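Local coordinates for protein acyl-CoA dehydrogenase (Mycobacterium thermoresistibile, PDB 3NF4) that probably catalyses the FAD-dependent alpha,beta-dehydrogenation of acyl-CoA thioesters, working as a tetrameric flavoenzyme of the acyl-CoA dehydrogenase family, at residues A[13-18]-A[80-85]. Residues are numbered along the deposited sequence; the frame is centred on the assembly and turned at random.
Sequences RLLPSQ and YLQVLE
In the helical N-terminal domain of the acyl-CoA dehydrogenase fold, the loop before helix 18-35 is tied to helix 77-88, where R13 meets Q82 and E85. The R13 guanidinium grips the E85 carboxylate end-on in a two-pronged salt bridge. R13 NH1 lies 3.0 Å from E85 OE1, and R13 NH2 lies 3.0 Å from E85 OE2. Both carboxylate oxygens are met from above their plane, and the two flat groups are turned 76° apart. R13 NH1 also donates to Q82 OE1 at 3.2 Å, on a lone pair in the carbonyl plane. A straight run of the R13 chain (chi3 -177°) carries the guanidinium along the Q82 side chain to E85. The backbone carbonyl oxygen of Q82 sits over one face of the guanidinium. The Q82 amide bridges back to the loop: NE2, also bonded to E78 O, gives a weak bond to L14 O (3.3 Å), and a water joins OE1 to L14 N. R13 NE forms a salt bridge with E86 OE2, E85 OE2 forms one with R304 of helix 289-315, and E85 OE1 is hydrogen-bonded to Y307 OH. R13 O accepts a bond from R318 of the second subunit. The two carboxylates E85 and E86 probably offset the positive charges of R13 and R304.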
ATOM      1  N   ARG A  13      16.662  23.291   7.878  1.00 61.81           N
ATOM      2  CA  ARG A  13      17.276  22.244   8.704  1.00 60.24           C
ATOM      3  C   ARG A  13      17.355  22.537  10.211  1.00 60.87           C
ATOM      4  O   ARG A  13      17.640  23.657  10.623  1.00 61.37           O
ATOM      5  CB  ARG A  13      18.679  21.890   8.155  1.00 59.75           C
ATOM      6  CG  ARG A  13      18.665  21.275   6.745  1.00 56.97           C
ATOM      7  CD  ARG A  13      19.940  20.517   6.405  1.00 53.64           C
ATOM      8  NE  ARG A  13      19.906  20.002   5.034  1.00 51.17           N
ATOM      9  CZ  ARG A  13      19.349  18.838   4.672  1.00 50.33           C
ATOM     10  NH1 ARG A  13      18.790  18.029   5.582  1.00 47.03           N
ATOM     11  NH2 ARG A  13      19.349  18.478   3.389  1.00 46.95           N
ATOM     12  N   LEU A  14      17.142  21.516  11.031  1.00 60.70           N
ATOM     13  CA  LEU A  14      17.404  21.635  12.464  1.00 62.31           C
ATOM     14  C   LEU A  14      18.857  21.235  12.793  1.00 63.55           C
ATOM     15  O   LEU A  14      19.241  20.065  12.641  1.00 63.19           O
ATOM     16  CB  LEU A  14      16.421  20.781  13.270  1.00 61.54           C
ATOM     17  CG  LEU A  14      14.987  21.252  13.496  1.00 61.79           C
ATOM     18  CD1 LEU A  14      14.084  20.040  13.813  1.00 61.99           C
ATOM     19  CD2 LEU A  14      14.912  22.233  14.629  1.00 61.43           C
ATOM     20  N   LEU A  15      19.646  22.209  13.244  1.00 65.24           N
ATOM     21  CA  LEU A  15      21.089  22.046  13.450  1.00 66.97           C
ATOM     22  C   LEU A  15      21.512  22.557  14.837  1.00 68.95           C
ATOM     23  O   LEU A  15      20.941  23.534  15.321  1.00 69.35           O
ATOM     24  CB  LEU A  15      21.867  22.794  12.349  1.00 66.90           C
ATOM     25  CG  LEU A  15      21.725  22.282  10.903  1.00 65.91           C
ATOM     26  CD1 LEU A  15      22.106  23.343   9.890  1.00 65.26           C
ATOM     27  CD2 LEU A  15      22.491  20.966  10.640  1.00 63.57           C
ATOM     28  N   PRO A  16      22.526  21.914  15.467  1.00 70.27           N
ATOM     29  CA  PRO A  16      22.905  22.199  16.873  1.00 71.86           C
ATOM     30  C   PRO A  16      23.679  23.510  17.134  1.00 73.76           C
ATOM     31  O   PRO A  16      23.878  23.870  18.297  1.00 75.21           O
ATOM     32  CB  PRO A  16      23.779  20.995  17.270  1.00 71.88           C
ATOM     33  CG  PRO A  16      23.767  20.057  16.066  1.00 71.07           C
ATOM     34  CD  PRO A  16      23.385  20.875  14.879  1.00 69.77           C
ATOM     35  N   SER A  17      24.109  24.216  16.092  1.00 74.10           N
ATOM     36  CA  SER A  17      24.850  25.468  16.286  1.00 75.51           C
ATOM     37  C   SER A  17      24.982  26.261  14.993  1.00 76.01           C
ATOM     38  O   SER A  17      24.680  25.752  13.905  1.00 74.85           O
ATOM     39  CB  SER A  17      26.248  25.175  16.819  1.00 76.63           C
ATOM     40  OG  SER A  17      27.037  24.524  15.835  1.00 76.25           O
ATOM     41  N   GLN A  18      25.457  27.499  15.118  1.00 77.48           N
ATOM     42  CA  GLN A  18      25.703  28.356  13.961  1.00 78.25           C
ATOM     43  C   GLN A  18      26.832  27.793  13.099  1.00 77.75           C
ATOM     44  O   GLN A  18      26.833  27.971  11.880  1.00 77.24           O
ATOM     45  CB  GLN A  18      25.994  29.812  14.390  1.00 80.30           C
ATOM     46  CG  GLN A  18      26.154  30.849  13.234  1.00 83.00           C
ATOM     47  CD  GLN A  18      25.025  30.785  12.181  1.00 85.29           C
ATOM     48  OE1 GLN A  18      23.829  30.781  12.516  1.00 86.48           O
ATOM     49  NE2 GLN A  18      25.409  30.735  10.906  1.00 85.28           N
ATOM     50  N   TYR A  80      26.954  15.302  10.250  1.00 54.12           N
ATOM     51  CA  TYR A  80      27.530  14.516   9.147  1.00 53.66           C
ATOM     52  C   TYR A  80      26.476  13.997   8.148  1.00 51.89           C
ATOM     53  O   TYR A  80      26.626  14.196   6.938  1.00 51.15           O
ATOM     54  CB  TYR A  80      28.407  13.365   9.674  1.00 54.04           C
ATOM     55  CG  TYR A  80      28.707  12.284   8.667  1.00 54.13           C
ATOM     56  CD1 TYR A  80      29.350  12.582   7.470  1.00 56.79           C
ATOM     57  CD2 TYR A  80      28.359  10.948   8.917  1.00 55.33           C
ATOM     58  CE1 TYR A  80      29.642  11.577   6.534  1.00 57.15           C
ATOM     59  CE2 TYR A  80      28.636   9.942   7.993  1.00 54.17           C
ATOM     60  CZ  TYR A  80      29.294  10.267   6.808  1.00 54.93           C
ATOM     61  OH  TYR A  80      29.591   9.303   5.879  1.00 54.73           O
ATOM     62  N   LEU A  81      25.409  13.371   8.653  1.00 50.52           N
ATOM     63  CA  LEU A  81      24.400  12.751   7.791  1.00 49.52           C
ATOM     64  C   LEU A  81      23.656  13.736   6.891  1.00 49.36           C
ATOM     65  O   LEU A  81      23.289  13.379   5.747  1.00 48.27           O
ATOM     66  CB  LEU A  81      23.399  11.918   8.606  1.00 49.43           C
ATOM     67  CG  LEU A  81      23.953  10.646   9.264  1.00 50.34           C
ATOM     68  CD1 LEU A  81      22.917   9.944  10.124  1.00 49.54           C
ATOM     69  CD2 LEU A  81      24.541   9.691   8.207  1.00 52.18           C
ATOM     70  N   GLN A  82      23.448  14.964   7.399  1.00 49.41           N
ATOM     71  CA  GLN A  82      22.738  16.017   6.654  1.00 49.09           C
ATOM     72  C   GLN A  82      23.643  16.661   5.566  1.00 50.16           C
ATOM     73  O   GLN A  82      23.149  17.181   4.550  1.00 49.80           O
ATOM     74  CB  GLN A  82      22.099  17.070   7.616  1.00 49.66           C
ATOM     75  CG  GLN A  82      21.020  16.521   8.590  1.00 48.13           C
ATOM     76  CD  GLN A  82      20.192  17.600   9.331  1.00 50.34           C
ATOM     77  OE1 GLN A  82      19.393  18.334   8.728  1.00 50.67           O
ATOM     78  NE2 GLN A  82      20.353  17.661  10.644  1.00 48.02           N
ATOM     79  N   VAL A  83      24.964  16.620   5.768  1.00 51.29           N
ATOM     80  CA  VAL A  83      25.913  16.999   4.707  1.00 52.00           C
ATOM     81  C   VAL A  83      25.882  15.968   3.566  1.00 51.12           C
ATOM     82  O   VAL A  83      25.871  16.317   2.368  1.00 50.56           O
ATOM     83  CB  VAL A  83      27.367  17.106   5.224  1.00 53.65           C
ATOM     84  CG1 VAL A  83      28.348  17.201   4.042  1.00 53.61           C
ATOM     85  CG2 VAL A  83      27.528  18.286   6.179  1.00 53.65           C
ATOM     86  N   LEU A  84      25.880  14.696   3.958  1.00 50.73           N
ATOM     87  CA  LEU A  84      25.713  13.579   3.035  1.00 49.59           C
ATOM     88  C   LEU A  84      24.402  13.714   2.236  1.00 48.60           C
ATOM     89  O   LEU A  84      24.371  13.470   1.029  1.00 48.80           O
ATOM     90  CB  LEU A  84      25.760  12.266   3.818  1.00 49.27           C
ATOM     91  CG  LEU A  84      26.124  10.986   3.050  1.00 50.71           C
ATOM     92  CD1 LEU A  84      27.470  11.150   2.277  1.00 50.96           C
ATOM     93  CD2 LEU A  84      26.167   9.778   3.983  1.00 49.10           C
ATOM     94  N   GLU A  85      23.333  14.145   2.896  1.00 47.97           N
ATOM     95  CA  GLU A  85      22.055  14.352   2.213  1.00 47.38           C
ATOM     96  C   GLU A  85      22.124  15.440   1.109  1.00 47.60           C
ATOM     97  O   GLU A  85      21.541  15.279   0.023  1.00 46.23           O
ATOM     98  CB  GLU A  85      20.944  14.661   3.238  1.00 47.03           C
ATOM     99  CG  GLU A  85      19.548  14.481   2.689  1.00 45.93           C
ATOM    100  CD  GLU A  85      18.469  15.324   3.362  1.00 44.68           C
ATOM    101  OE1 GLU A  85      18.230  15.251   4.593  1.00 43.73           O
ATOM    102  OE2 GLU A  85      17.786  16.028   2.619  1.00 46.69           O
TER
HETATM  103  O   HOH W   1      16.506  19.153   9.658  1.00 33.39           O